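Local structure of maltose/maltodextrin-binding protein (Thermus thermophilus, 2GH9) at residues E69-G74 and F99-R104; V271-Y276 and N285-L290; W345-N350 and A372-A377. The protein binds maltotriose in a ligand pocket and probably serves as the periplasmic binding component of a maltodextrin uptake system. One frame throughout, in Å; residues are numbered along the deposited sequence.

Contact 1: E69-G74 and F99-R104; sequences EMAQAG and FTFGGR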
ATOM      1  N   GLU A  69       4.139 -15.591  -2.097  1.00 25.32           N
ATOM      2  CA  GLU A  69       3.986 -16.083  -3.464  1.00 25.73           C
ATOM      3  C   GLU A  69       5.284 -16.055  -4.277  1.00 26.32           C
ATOM      4  O   GLU A  69       5.566 -16.986  -5.045  1.00 26.27           O
ATOM      5  CB  GLU A  69       2.916 -15.285  -4.203  1.00 25.97           C
ATOM      6  CG  GLU A  69       2.670 -15.721  -5.622  1.00 25.52           C
ATOM      7  CD  GLU A  69       1.659 -14.883  -6.336  1.00 26.66           C
ATOM      8  OE1 GLU A  69       1.022 -14.006  -5.696  1.00 29.44           O
ATOM      9  OE2 GLU A  69       1.491 -15.108  -7.548  1.00 29.43           O
ATOM     10  N   MET A  70       6.043 -14.965  -4.156  1.00 26.08           N
ATOM     11  CA  MET A  70       7.305 -14.839  -4.864  1.00 26.19           C
ATOM     12  C   MET A  70       8.369 -15.826  -4.343  1.00 26.58           C
ATOM     13  O   MET A  70       9.094 -16.436  -5.141  1.00 25.53           O
ATOM     14  CB  MET A  70       7.828 -13.397  -4.776  1.00 25.90           C
ATOM     15  CG  MET A  70       7.003 -12.414  -5.586  1.00 24.78           C
ATOM     16  SD  MET A  70       7.705 -10.752  -5.564  1.00 24.89           S
ATOM     17  CE  MET A  70       8.315 -10.581  -7.222  1.00 28.86           C
ATOM     18  N   ALA A  71       8.451 -15.955  -3.016  1.00 27.26           N
ATOM     19  CA  ALA A  71       9.373 -16.868  -2.362  1.00 28.29           C
ATOM     20  C   ALA A  71       9.092 -18.326  -2.763  1.00 29.45           C
ATOM     21  O   ALA A  71      10.024 -19.086  -3.096  1.00 30.50           O
ATOM     22  CB  ALA A  71       9.323 -16.678  -0.831  1.00 27.87           C
ATOM     23  N   GLN A  72       7.817 -18.702  -2.787  1.00 30.11           N
ATOM     24  CA  GLN A  72       7.417 -20.020  -3.317  1.00 30.81           C
ATOM     25  C   GLN A  72       7.749 -20.233  -4.785  1.00 30.92           C
ATOM     26  O   GLN A  72       7.974 -21.368  -5.187  1.00 31.16           O
ATOM     27  CB  GLN A  72       5.923 -20.248  -3.135  1.00 31.22           C
ATOM     28  CG  GLN A  72       5.534 -20.600  -1.732  1.00 32.68           C
ATOM     29  CD  GLN A  72       4.201 -21.310  -1.674  1.00 33.09           C
ATOM     30  OE1 GLN A  72       3.322 -21.088  -2.525  1.00 34.64           O
ATOM     31  NE2 GLN A  72       4.035 -22.177  -0.668  1.00 33.36           N
ATOM     32  N   ALA A  73       7.757 -19.167  -5.596  1.00 30.59           N
ATOM     33  CA  ALA A  73       8.160 -19.274  -6.996  1.00 30.45           C
ATOM     34  C   ALA A  73       9.678 -19.347  -7.125  1.00 30.29           C
ATOM     35  O   ALA A  73      10.212 -19.443  -8.230  1.00 30.99           O
ATOM     36  CB  ALA A  73       7.617 -18.097  -7.813  1.00 30.47           C
ATOM     37  N   GLY A  74      10.367 -19.275  -6.001  1.00 30.15           N
ATOM     38  CA  GLY A  74      11.820 -19.404  -5.964  1.00 30.47           C
ATOM     39  C   GLY A  74      12.542 -18.187  -6.504  1.00 30.55           C
ATOM     40  O   GLY A  74      13.753 -18.241  -6.714  1.00 31.37           O
ATOM     41  N   PHE A  99       8.892  -9.027   5.653  1.00 26.39           N
ATOM     42  CA  PHE A  99       9.764  -9.576   4.617  1.00 26.98           C
ATOM     43  C   PHE A  99      10.430 -10.891   4.982  1.00 28.05           C
ATOM     44  O   PHE A  99      11.341 -11.338   4.277  1.00 27.99           O
ATOM     45  CB  PHE A  99      10.792  -8.522   4.181  1.00 25.84           C
ATOM     46  CG  PHE A  99      10.283  -7.663   3.082  1.00 24.62           C
ATOM     47  CD1 PHE A  99      10.513  -8.000   1.765  1.00 25.75           C
ATOM     48  CD2 PHE A  99       9.480  -6.555   3.363  1.00 24.90           C
ATOM     49  CE1 PHE A  99       9.989  -7.230   0.744  1.00 24.02           C
ATOM     50  CE2 PHE A  99       8.947  -5.785   2.343  1.00 22.10           C
ATOM     51  CZ  PHE A  99       9.196  -6.113   1.046  1.00 23.55           C
ATOM     52  N   THR A 100       9.947 -11.512   6.063  1.00 29.76           N
ATOM     53  CA  THR A 100      10.402 -12.840   6.495  1.00 30.42           C
ATOM     54  C   THR A 100       9.393 -13.910   6.053  1.00 31.57           C
ATOM     55  O   THR A 100       8.179 -13.791   6.281  1.00 32.19           O
ATOM     56  CB  THR A 100      10.650 -12.872   8.006  1.00 30.16           C
ATOM     57  OG1 THR A 100      11.693 -11.944   8.326  1.00 29.65           O
ATOM     58  CG2 THR A 100      11.051 -14.282   8.497  1.00 30.50           C
ATOM     59  N   PHE A 101       9.913 -14.917   5.360  1.00 32.63           N
ATOM     60  CA  PHE A 101       9.131 -16.054   4.894  1.00 33.15           C
ATOM     61  C   PHE A 101       9.977 -17.340   4.915  1.00 34.01           C
ATOM     62  O   PHE A 101      11.126 -17.354   4.472  1.00 34.29           O
ATOM     63  CB  PHE A 101       8.596 -15.800   3.493  1.00 33.05           C
ATOM     64  CG  PHE A 101       7.506 -16.754   3.090  1.00 32.44           C
ATOM     65  CD1 PHE A 101       6.235 -16.644   3.652  1.00 32.56           C
ATOM     66  CD2 PHE A 101       7.760 -17.782   2.182  1.00 32.30           C
ATOM     67  CE1 PHE A 101       5.231 -17.524   3.305  1.00 32.25           C
ATOM     68  CE2 PHE A 101       6.762 -18.666   1.817  1.00 31.90           C
ATOM     69  CZ  PHE A 101       5.492 -18.537   2.370  1.00 31.74           C
ATOM     70  N   GLY A 102       9.400 -18.417   5.429  1.00 34.88           N
ATOM     71  CA  GLY A 102      10.143 -19.666   5.608  1.00 35.09           C
ATOM     72  C   GLY A 102      11.269 -19.514   6.620  1.00 35.54           C
ATOM     73  O   GLY A 102      12.298 -20.195   6.525  1.00 36.15           O
ATOM     74  N   GLY A 103      11.080 -18.616   7.586  1.00 35.33           N
ATOM     75  CA  GLY A 103      12.123 -18.288   8.559  1.00 35.45           C
ATOM     76  C   GLY A 103      13.310 -17.487   8.029  1.00 35.34           C
ATOM     77  O   GLY A 103      14.313 -17.319   8.734  1.00 35.60           O
ATOM     78  N   ARG A 104      13.203 -16.975   6.805  1.00 34.42           N
ATOM     79  CA  ARG A 104      14.287 -16.224   6.203  1.00 34.73           C
ATOM     80  C   ARG A 104      13.856 -14.834   5.773  1.00 33.50           C
ATOM     81  O   ARG A 104      12.705 -14.618   5.370  1.00 33.46           O
ATOM     82  CB  ARG A 104      14.804 -16.965   4.984  1.00 35.11           C
ATOM     83  CG  ARG A 104      15.290 -18.365   5.303  1.00 37.13           C
ATOM     84  CD  ARG A 104      16.086 -18.893   4.166  1.00 39.10           C
ATOM     85  NE  ARG A 104      16.180 -20.343   4.221  1.00 45.12           N
ATOM     86  CZ  ARG A 104      16.934 -21.068   3.399  1.00 47.00           C
ATOM     87  NH1 ARG A 104      17.670 -20.470   2.452  1.00 47.98           N
ATOM     88  NH2 ARG A 104      16.946 -22.397   3.527  1.00 47.55           N
TER

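Contact 2: V271-Y276 and N285-L290; sequences VVVNAY and NFAKTL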
ATOM      1  N   VAL A 271      13.163  -3.762  -0.918  1.00 21.15           N
ATOM      2  CA  VAL A 271      13.944  -4.101  -2.084  1.00 21.67           C
ATOM      3  C   VAL A 271      14.161  -5.618  -2.109  1.00 22.19           C
ATOM      4  O   VAL A 271      14.536  -6.224  -1.083  1.00 22.96           O
ATOM      5  CB  VAL A 271      15.319  -3.378  -2.109  1.00 21.48           C
ATOM      6  CG1 VAL A 271      16.076  -3.761  -3.369  1.00 20.94           C
ATOM      7  CG2 VAL A 271      15.156  -1.811  -1.992  1.00 20.29           C
ATOM      8  N   VAL A 272      13.928  -6.227  -3.266  1.00 22.39           N
ATOM      9  CA  VAL A 272      14.180  -7.660  -3.450  1.00 22.96           C
ATOM     10  C   VAL A 272      15.165  -7.866  -4.583  1.00 24.10           C
ATOM     11  O   VAL A 272      15.196  -7.114  -5.564  1.00 23.95           O
ATOM     12  CB  VAL A 272      12.887  -8.494  -3.698  1.00 22.68           C
ATOM     13  CG1 VAL A 272      11.976  -8.460  -2.446  1.00 20.10           C
ATOM     14  CG2 VAL A 272      12.158  -7.995  -4.955  1.00 22.68           C
ATOM     15  N   VAL A 273      16.000  -8.882  -4.424  1.00 25.01           N
ATOM     16  CA  VAL A 273      16.972  -9.221  -5.431  1.00 25.76           C
ATOM     17  C   VAL A 273      16.493 -10.491  -6.134  1.00 26.11           C
ATOM     18  O   VAL A 273      15.961 -11.386  -5.502  1.00 26.77           O
ATOM     19  CB  VAL A 273      18.398  -9.339  -4.795  1.00 26.52           C
ATOM     20  CG1 VAL A 273      19.410  -9.925  -5.800  1.00 24.91           C
ATOM     21  CG2 VAL A 273      18.863  -7.969  -4.335  1.00 26.67           C
ATOM     22  N   ASN A 274      16.646 -10.518  -7.452  1.00 27.19           N
ATOM     23  CA  ASN A 274      16.308 -11.662  -8.286  1.00 28.23           C
ATOM     24  C   ASN A 274      17.265 -12.828  -8.011  1.00 29.48           C
ATOM     25  O   ASN A 274      18.485 -12.698  -8.209  1.00 29.91           O
ATOM     26  CB  ASN A 274      16.402 -11.238  -9.751  1.00 27.81           C
ATOM     27  CG  ASN A 274      15.882 -12.277 -10.719  1.00 27.61           C
ATOM     28  OD1 ASN A 274      15.642 -13.418 -10.353  1.00 29.09           O
ATOM     29  ND2 ASN A 274      15.675 -11.868 -11.966  1.00 25.29           N
ATOM     30  N   ALA A 275      16.714 -13.962  -7.573  1.00 30.77           N
ATOM     31  CA  ALA A 275      17.511 -15.165  -7.305  1.00 31.68           C
ATOM     32  C   ALA A 275      18.259 -15.662  -8.556  1.00 32.82           C
ATOM     33  O   ALA A 275      19.247 -16.390  -8.449  1.00 33.72           O
ATOM     34  CB  ALA A 275      16.621 -16.270  -6.746  1.00 31.79           C
ATOM     35  N   TYR A 276      17.797 -15.242  -9.731  1.00 33.83           N
ATOM     36  CA  TYR A 276      18.409 -15.602 -11.010  1.00 34.37           C
ATOM     37  C   TYR A 276      19.267 -14.491 -11.603  1.00 35.16           C
ATOM     38  O   TYR A 276      19.642 -14.546 -12.787  1.00 35.73           O
ATOM     39  CB  TYR A 276      17.312 -15.970 -12.001  1.00 34.93           C
ATOM     40  CG  TYR A 276      16.583 -17.212 -11.610  1.00 35.13           C
ATOM     41  CD1 TYR A 276      17.040 -18.456 -12.009  1.00 35.90           C
ATOM     42  CD2 TYR A 276      15.450 -17.151 -10.818  1.00 35.80           C
ATOM     43  CE1 TYR A 276      16.378 -19.615 -11.638  1.00 35.76           C
ATOM     44  CE2 TYR A 276      14.777 -18.285 -10.448  1.00 35.45           C
ATOM     45  CZ  TYR A 276      15.244 -19.530 -10.862  1.00 36.71           C
ATOM     46  OH  TYR A 276      14.565 -20.674 -10.486  1.00 35.11           O
ATOM     47  N   ASN A 285      24.805  -5.009  -3.525  1.00 27.53           N
ATOM     48  CA  ASN A 285      25.490  -3.808  -3.059  1.00 27.22           C
ATOM     49  C   ASN A 285      24.645  -2.583  -3.360  1.00 26.80           C
ATOM     50  O   ASN A 285      24.512  -1.717  -2.520  1.00 26.72           O
ATOM     51  CB  ASN A 285      26.873  -3.655  -3.704  1.00 27.90           C
ATOM     52  CG  ASN A 285      27.937  -4.523  -3.049  1.00 28.15           C
ATOM     53  OD1 ASN A 285      27.833  -4.884  -1.877  1.00 31.09           O
ATOM     54  ND2 ASN A 285      28.970  -4.858  -3.810  1.00 29.79           N
ATOM     55  N   PHE A 286      24.051  -2.526  -4.546  1.00 27.01           N
ATOM     56  CA  PHE A 286      23.249  -1.360  -4.918  1.00 26.81           C
ATOM     57  C   PHE A 286      22.003  -1.259  -4.037  1.00 26.62           C
ATOM     58  O   PHE A 286      21.669  -0.178  -3.559  1.00 25.58           O
ATOM     59  CB  PHE A 286      22.851  -1.404  -6.385  1.00 26.95           C
ATOM     60  CG  PHE A 286      21.934  -0.284  -6.785  1.00 26.95           C
ATOM     61  CD1 PHE A 286      22.318   1.040  -6.585  1.00 27.28           C
ATOM     62  CD2 PHE A 286      20.706  -0.546  -7.368  1.00 26.19           C
ATOM     63  CE1 PHE A 286      21.474   2.099  -6.954  1.00 28.17           C
ATOM     64  CE2 PHE A 286      19.854   0.514  -7.743  1.00 27.74           C
ATOM     65  CZ  PHE A 286      20.243   1.831  -7.526  1.00 26.39           C
ATOM     66  N   ALA A 287      21.330  -2.389  -3.823  1.00 26.56           N
ATOM     67  CA  ALA A 287      20.183  -2.440  -2.911  1.00 26.96           C
ATOM     68  C   ALA A 287      20.535  -1.893  -1.520  1.00 27.31           C
ATOM     69  O   ALA A 287      19.752  -1.138  -0.928  1.00 26.62           O
ATOM     70  CB  ALA A 287      19.645  -3.865  -2.812  1.00 26.74           C
ATOM     71  N   LYS A 288      21.719  -2.254  -1.015  1.00 27.38           N
ATOM     72  CA  LYS A 288      22.125  -1.834   0.314  1.00 27.61           C
ATOM     73  C   LYS A 288      22.348  -0.320   0.355  1.00 27.30           C
ATOM     74  O   LYS A 288      22.038   0.290   1.357  1.00 27.12           O
ATOM     75  CB  LYS A 288      23.346  -2.638   0.818  1.00 28.24           C
ATOM     76  CG  LYS A 288      23.021  -4.118   1.069  1.00 28.90           C
ATOM     77  CD  LYS A 288      24.251  -5.015   1.187  1.00 28.19           C
ATOM     78  CE  LYS A 288      25.033  -4.735   2.454  1.00 29.55           C
ATOM     79  NZ  LYS A 288      26.019  -5.836   2.755  1.00 28.78           N
ATOM     80  N   THR A 289      22.814   0.281  -0.741  1.00 27.36           N
ATOM     81  CA  THR A 289      22.984   1.750  -0.794  1.00 27.85           C
ATOM     82  C   THR A 289      21.648   2.486  -0.619  1.00 27.65           C
ATOM     83  O   THR A 289      21.624   3.577  -0.080  1.00 27.64           O
ATOM     84  CB  THR A 289      23.675   2.267  -2.105  1.00 28.25           C
ATOM     85  OG1 THR A 289      22.835   2.042  -3.265  1.00 29.11           O
ATOM     86  CG2 THR A 289      25.054   1.612  -2.297  1.00 29.32           C
ATOM     87  N   LEU A 290      20.550   1.878  -1.079  1.00 26.85           N
ATOM     88  CA  LEU A 290      19.248   2.539  -1.104  1.00 26.98           C
ATOM     89  C   LEU A 290      18.582   2.618   0.273  1.00 27.18           C
ATOM     90  O   LEU A 290      17.703   3.451   0.486  1.00 26.31           O
ATOM     91  CB  LEU A 290      18.306   1.821  -2.111  1.00 26.27           C
ATOM     92  CG  LEU A 290      18.723   1.671  -3.586  1.00 25.70           C
ATOM     93  CD1 LEU A 290      17.696   0.824  -4.388  1.00 24.36           C
ATOM     94  CD2 LEU A 290      18.956   3.037  -4.279  1.00 21.98           C
TER

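Contact 3: W345-N350 and A372-A377; sequences WGPWGN and AEIKKA. With GLC (alpha-D-glucopyranose), chain B.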
ATOM      1  N   TRP A 345      -7.288 -10.902  -3.535  1.00 28.31           N
ATOM      2  CA  TRP A 345      -7.506  -9.556  -4.069  1.00 27.74           C
ATOM      3  C   TRP A 345      -8.486  -9.509  -5.246  1.00 27.97           C
ATOM      4  O   TRP A 345      -9.310  -8.592  -5.350  1.00 27.62           O
ATOM      5  CB  TRP A 345      -6.173  -8.941  -4.522  1.00 26.17           C
ATOM      6  CG  TRP A 345      -5.106  -8.775  -3.467  1.00 25.34           C
ATOM      7  CD1 TRP A 345      -3.860  -9.330  -3.475  1.00 24.62           C
ATOM      8  CD2 TRP A 345      -5.158  -7.938  -2.292  1.00 23.95           C
ATOM      9  NE1 TRP A 345      -3.152  -8.924  -2.388  1.00 24.40           N
ATOM     10  CE2 TRP A 345      -3.913  -8.067  -1.640  1.00 23.77           C
ATOM     11  CE3 TRP A 345      -6.131  -7.103  -1.732  1.00 23.95           C
ATOM     12  CZ2 TRP A 345      -3.613  -7.393  -0.454  1.00 23.82           C
ATOM     13  CZ3 TRP A 345      -5.841  -6.451  -0.554  1.00 24.54           C
ATOM     14  CH2 TRP A 345      -4.582  -6.596   0.075  1.00 24.54           C
ATOM     15  N   GLY A 346      -8.368 -10.464  -6.160  1.00 28.40           N
ATOM     16  CA  GLY A 346      -9.210 -10.466  -7.362  1.00 28.99           C
ATOM     17  C   GLY A 346     -10.702 -10.574  -7.050  1.00 29.04           C
ATOM     18  O   GLY A 346     -11.460  -9.651  -7.367  1.00 29.20           O
ATOM     19  N   PRO A 347     -11.131 -11.697  -6.439  1.00 29.88           N
ATOM     20  CA  PRO A 347     -12.544 -11.852  -6.056  1.00 30.17           C
ATOM     21  C   PRO A 347     -13.029 -10.797  -5.055  1.00 30.63           C
ATOM     22  O   PRO A 347     -14.205 -10.416  -5.091  1.00 30.57           O
ATOM     23  CB  PRO A 347     -12.586 -13.242  -5.420  1.00 31.01           C
ATOM     24  CG  PRO A 347     -11.384 -13.961  -5.984  1.00 31.76           C
ATOM     25  CD  PRO A 347     -10.343 -12.893  -6.103  1.00 29.95           C
ATOM     26  N   TRP A 348     -12.131 -10.336  -4.173  1.00 29.60           N
ATOM     27  CA  TRP A 348     -12.475  -9.293  -3.195  1.00 29.56           C
ATOM     28  C   TRP A 348     -12.835  -8.001  -3.891  1.00 28.89           C
ATOM     29  O   TRP A 348     -13.857  -7.392  -3.573  1.00 28.75           O
ATOM     30  CB  TRP A 348     -11.318  -9.082  -2.208  1.00 29.18           C
ATOM     31  CG  TRP A 348     -11.587  -8.188  -1.026  1.00 28.61           C
ATOM     32  CD1 TRP A 348     -12.772  -7.598  -0.661  1.00 28.74           C
ATOM     33  CD2 TRP A 348     -10.640  -7.825  -0.024  1.00 28.94           C
ATOM     34  NE1 TRP A 348     -12.612  -6.888   0.505  1.00 27.03           N
ATOM     35  CE2 TRP A 348     -11.316  -7.019   0.925  1.00 28.27           C
ATOM     36  CE3 TRP A 348      -9.284  -8.107   0.172  1.00 26.41           C
ATOM     37  CZ2 TRP A 348     -10.675  -6.481   2.027  1.00 27.27           C
ATOM     38  CZ3 TRP A 348      -8.661  -7.588   1.271  1.00 27.28           C
ATOM     39  CH2 TRP A 348      -9.346  -6.777   2.184  1.00 27.71           C
ATOM     40  N   GLY A 349     -11.996  -7.595  -4.838  1.00 28.94           N
ATOM     41  CA  GLY A 349     -12.213  -6.407  -5.642  1.00 29.50           C
ATOM     42  C   GLY A 349     -13.345  -6.567  -6.651  1.00 29.69           C
ATOM     43  O   GLY A 349     -14.031  -5.599  -6.988  1.00 29.36           O
ATOM     44  N   ASN A 350     -13.529  -7.789  -7.140  1.00 30.07           N
ATOM     45  CA  ASN A 350     -14.665  -8.091  -8.009  1.00 30.43           C
ATOM     46  C   ASN A 350     -15.977  -7.905  -7.242  1.00 29.77           C
ATOM     47  O   ASN A 350     -16.933  -7.355  -7.770  1.00 30.01           O
ATOM     48  CB  ASN A 350     -14.541  -9.508  -8.590  1.00 30.52           C
ATOM     49  CG  ASN A 350     -13.421  -9.628  -9.644  1.00 33.00           C
ATOM     50  OD1 ASN A 350     -12.875  -8.623 -10.132  1.00 33.97           O
ATOM     51  ND2 ASN A 350     -13.086 -10.875 -10.006  1.00 32.87           N
ATOM     52  N   ALA A 372     -16.921 -17.993  -1.833  1.00 45.44           N
ATOM     53  CA  ALA A 372     -16.890 -19.255  -2.593  1.00 45.83           C
ATOM     54  C   ALA A 372     -15.726 -19.290  -3.589  1.00 46.32           C
ATOM     55  O   ALA A 372     -14.960 -20.253  -3.610  1.00 46.15           O
ATOM     56  CB  ALA A 372     -18.202 -19.465  -3.316  1.00 45.77           C
ATOM     57  N   GLU A 373     -15.609 -18.233  -4.394  1.00 47.07           N
ATOM     58  CA  GLU A 373     -14.489 -18.029  -5.334  1.00 47.95           C
ATOM     59  C   GLU A 373     -13.097 -18.080  -4.702  1.00 48.32           C
ATOM     60  O   GLU A 373     -12.183 -18.684  -5.270  1.00 48.59           O
ATOM     61  CB  GLU A 373     -14.631 -16.684  -6.035  1.00 47.93           C
ATOM     62  CG  GLU A 373     -15.725 -16.635  -7.082  1.00 49.20           C
ATOM     63  CD  GLU A 373     -15.815 -15.292  -7.791  1.00 49.67           C
ATOM     64  OE1 GLU A 373     -14.807 -14.538  -7.818  1.00 53.00           O
ATOM     65  OE2 GLU A 373     -16.902 -14.988  -8.335  1.00 52.62           O
ATOM     66  N   ILE A 374     -12.939 -17.422  -3.553  1.00 48.56           N
ATOM     67  CA  ILE A 374     -11.680 -17.444  -2.802  1.00 49.12           C
ATOM     68  C   ILE A 374     -11.363 -18.836  -2.253  1.00 49.64           C
ATOM     69  O   ILE A 374     -10.216 -19.274  -2.333  1.00 49.12           O
ATOM     70  CB  ILE A 374     -11.671 -16.403  -1.628  1.00 48.92           C
ATOM     71  CG1 ILE A 374     -11.648 -14.970  -2.175  1.00 48.67           C
ATOM     72  CG2 ILE A 374     -10.479 -16.612  -0.732  1.00 48.30           C
ATOM     73  CD1 ILE A 374     -11.959 -13.901  -1.138  1.00 48.79           C
ATOM     74  N   LYS A 375     -12.363 -19.523  -1.690  1.00 50.64           N
ATOM     75  CA  LYS A 375     -12.165 -20.895  -1.168  1.00 51.53           C
ATOM     76  C   LYS A 375     -11.671 -21.824  -2.268  1.00 51.75           C
ATOM     77  O   LYS A 375     -10.725 -22.599  -2.067  1.00 51.89           O
ATOM     78  CB  LYS A 375     -13.453 -21.468  -0.555  1.00 51.69           C
ATOM     79  CG  LYS A 375     -13.716 -21.013   0.872  1.00 52.74           C
ATOM     80  CD  LYS A 375     -14.950 -21.695   1.484  1.00 52.70           C
ATOM     81  CE  LYS A 375     -15.396 -20.984   2.768  1.00 53.20           C
ATOM     82  NZ  LYS A 375     -16.497 -21.697   3.505  1.00 53.22           N
ATOM     83  N   LYS A 376     -12.318 -21.723  -3.424  1.00 52.30           N
ATOM     84  CA  LYS A 376     -11.947 -22.493  -4.612  1.00 52.91           C
ATOM     85  C   LYS A 376     -10.530 -22.192  -5.111  1.00 52.97           C
ATOM     86  O   LYS A 376      -9.805 -23.115  -5.487  1.00 53.02           O
ATOM     87  CB  LYS A 376     -12.978 -22.280  -5.734  1.00 53.04           C
ATOM     88  CG  LYS A 376     -14.205 -23.199  -5.582  1.00 53.93           C
ATOM     89  CD  LYS A 376     -15.488 -22.615  -6.180  1.00 54.16           C
ATOM     90  CE  LYS A 376     -16.689 -23.549  -5.956  1.00 54.78           C
ATOM     91  NZ  LYS A 376     -17.800 -23.292  -6.938  1.00 55.78           N
ATOM     92  N   ALA A 377     -10.138 -20.916  -5.092  1.00 53.05           N
ATOM     93  CA  ALA A 377      -8.818 -20.498  -5.580  1.00 53.00           C
ATOM     94  C   ALA A 377      -7.694 -20.940  -4.644  1.00 53.14           C
ATOM     95  O   ALA A 377      -6.583 -21.235  -5.104  1.00 53.41           O
ATOM     96  CB  ALA A 377      -8.774 -18.988  -5.807  1.00 52.85           C
TER
HETATM   97  C1  GLC B   3      -2.118  -3.718  -2.598  1.00 21.41           C
HETATM   98  C2  GLC B   3      -1.272  -4.978  -2.617  1.00 23.81           C
HETATM   99  C3  GLC B   3      -1.329  -5.634  -3.988  1.00 20.91           C
HETATM  100  C4  GLC B   3      -2.785  -5.854  -4.378  1.00 22.87           C
HETATM  101  C5  GLC B   3      -3.611  -4.560  -4.307  1.00 21.20           C
HETATM  102  C6  GLC B   3      -5.109  -4.774  -4.569  1.00 22.18           C
HETATM  103  O2  GLC B   3       0.091  -4.671  -2.271  1.00 23.79           O
HETATM  104  O3  GLC B   3      -0.634  -6.876  -3.959  1.00 20.11           O
HETATM  105  O4  GLC B   3      -2.803  -6.395  -5.698  1.00 22.90           O
HETATM  106  O5  GLC B   3      -3.477  -3.983  -3.005  1.00 20.90           O
HETATM  107  O6  GLC B   3      -5.701  -3.526  -4.946  1.00 25.43           O

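Contact 1: E69-G74 and F99-R104
Ala71 and Phe101 bring the two backbones closest, their CA atoms 7.3 Å apart, where the last turn of helix 67-72 faces the strand of a beta hairpin. Strand 100-101 turns back into strand 104-113 through a type I' beta turn from Phe101 to Arg104, closed by Phe101 N to Arg104 O at 2.8 Å and Arg104 N to Phe101 O. Gly102 and Gly103 fill its two central positions, both with positive phi, which glycine adopts at little cost. The helix closes in a Schellman motif, with Gly74 again at positive phi and bonded back into the last turn; Gly74 N also reaches Ala71 O at 2.9 Å.

The side-chain contact is small and wholly apolar. With CG anti to the backbone N (chi1 -165°), Phe101 carries its ring across to the helix. Alanine suits the facing position because its short methyl lets the ring come close to the helix backbone. Gln72 borders the same ring with the aliphatic part of its chain, CG lying 4.2 Å from Phe101 CE2, an arrangement that leaves its amide beyond the contact. Pro339 touches both Phe101 and Gln72, while Val67 and Met106 also pack on the phenyl group, so the hairpin tip is joined to the helix near the protein surface. The methyl CB of Ala71 meets the ring obliquely, 3.6 Å from CD2 of Phe101.

Contact 2: V271-Y276 and N285-L290
Apolar contacts join Val271 and Val273 to Ala287 and Leu290. Val271 makes the tightest of them: its CG1, anti to the backbone N (chi1 -179°), lies 3.6 Å from Ala287 CB. The other branch, CG2, reaches Leu290 CD1 at 4.4 Å, and Val273 CG2 stands at the same distance from Ala287 CB. Beta-branched valines suit a strand, and the small alanine allows the helix to settle close above it.

This is a helix packed on a sheet of the periplasmic binding protein fold. Strand 271-273 and helix 285-290 run nearly antiparallel, at 174°, with their axes 9.2 Å apart. Val272 points from the opposite side of the strand and packs on Val59 and Val62. Leu290 also touches Val60, and Phe286 lies against Ile3 and Val5, extending the helix's apolar cover over neighbouring strands.

Hydrogen bonds act within each segment. Asn274 OD1 accepts a bond from Tyr276 N at 2.9 Å in an Asx turn, the donor lying above the carbonyl plane. On the helix, Thr289 OG1 donates to Phe286 O in the carbonyl plane, on a lone pair, and the hydroxyl thus turns back on its own helix.

Contact 3: W345-N350 and A372-A377
Pro347 and Ile374 meet with their side chains at a slant, CB of the proline 3.8 Å from CG1 of the isoleucine, where helix 341-357 lies against helix 363-378. Ile374 has CG1 anti to its carbonyl carbon (chi1 -69°), which brings that branch toward the proline, and Leu185 and Val344 pack on the same residue. The compact proline ring offers a rigid apolar surface. It also has no N-H to give to the preceding turn, which accords with the kink in the helix here. Glu373, an exposed residue extended beyond CG, crosses the same ring at an angle and sets OE1 3.5 Å from Pro347 CB, a contact of van der Waals kind.

Trp345 points away from helix 363-378 and presents one face of its indole to a glucose of the bound maltotriose. C4 of the sugar lies 3.5 Å above the ring plane, offset toward the rim, while C6 comes 3.8 Å from Trp345 CE3 and O3 stands 3.6 Å from Trp345 NE1. NE1 makes a weak hydrogen bond to Asp65, whose other carboxylate oxygen, OD1, binds the glucose. Replacing Trp345 by an alanine is likely to leave this sugar face without its aromatic platform and Asp65 OD2 without its weak N-H partner.

The chemistry is thus divided between opposite sides of one helix: apolar ring and branched chain bind it to its neighbour, whereas a flat, electron-rich indole suits the C-H-bearing surface of a sugar, with hydrogen bonds to Asp65, Asp155 and Trp66 probably adding polar selectivity.

How the contacts relate
Contact 2 is a buried piece of core, contact 1 a surface contact and contact 3 partly buried. Contacts 1 and 2 reach the same mixed sheet and touch directly: Phe99 CE1 packs 4.0 Å from Val272 CG1, and Gly74 O lies against Ala275 CB. Contact 3 instead pairs two helices near the C-terminus, its centre about 32 Å from that of contact 2, with no touch to either. Contacts 1 and 2 are apolar across the interface, whereas contact 3 also sets a carboxylate oxygen against a proline carbon. Valines against alanine and leucine suffice in the core, an aromatic ring serves the 99-104 hairpin, and 345-350 adds an indole that meets sugar.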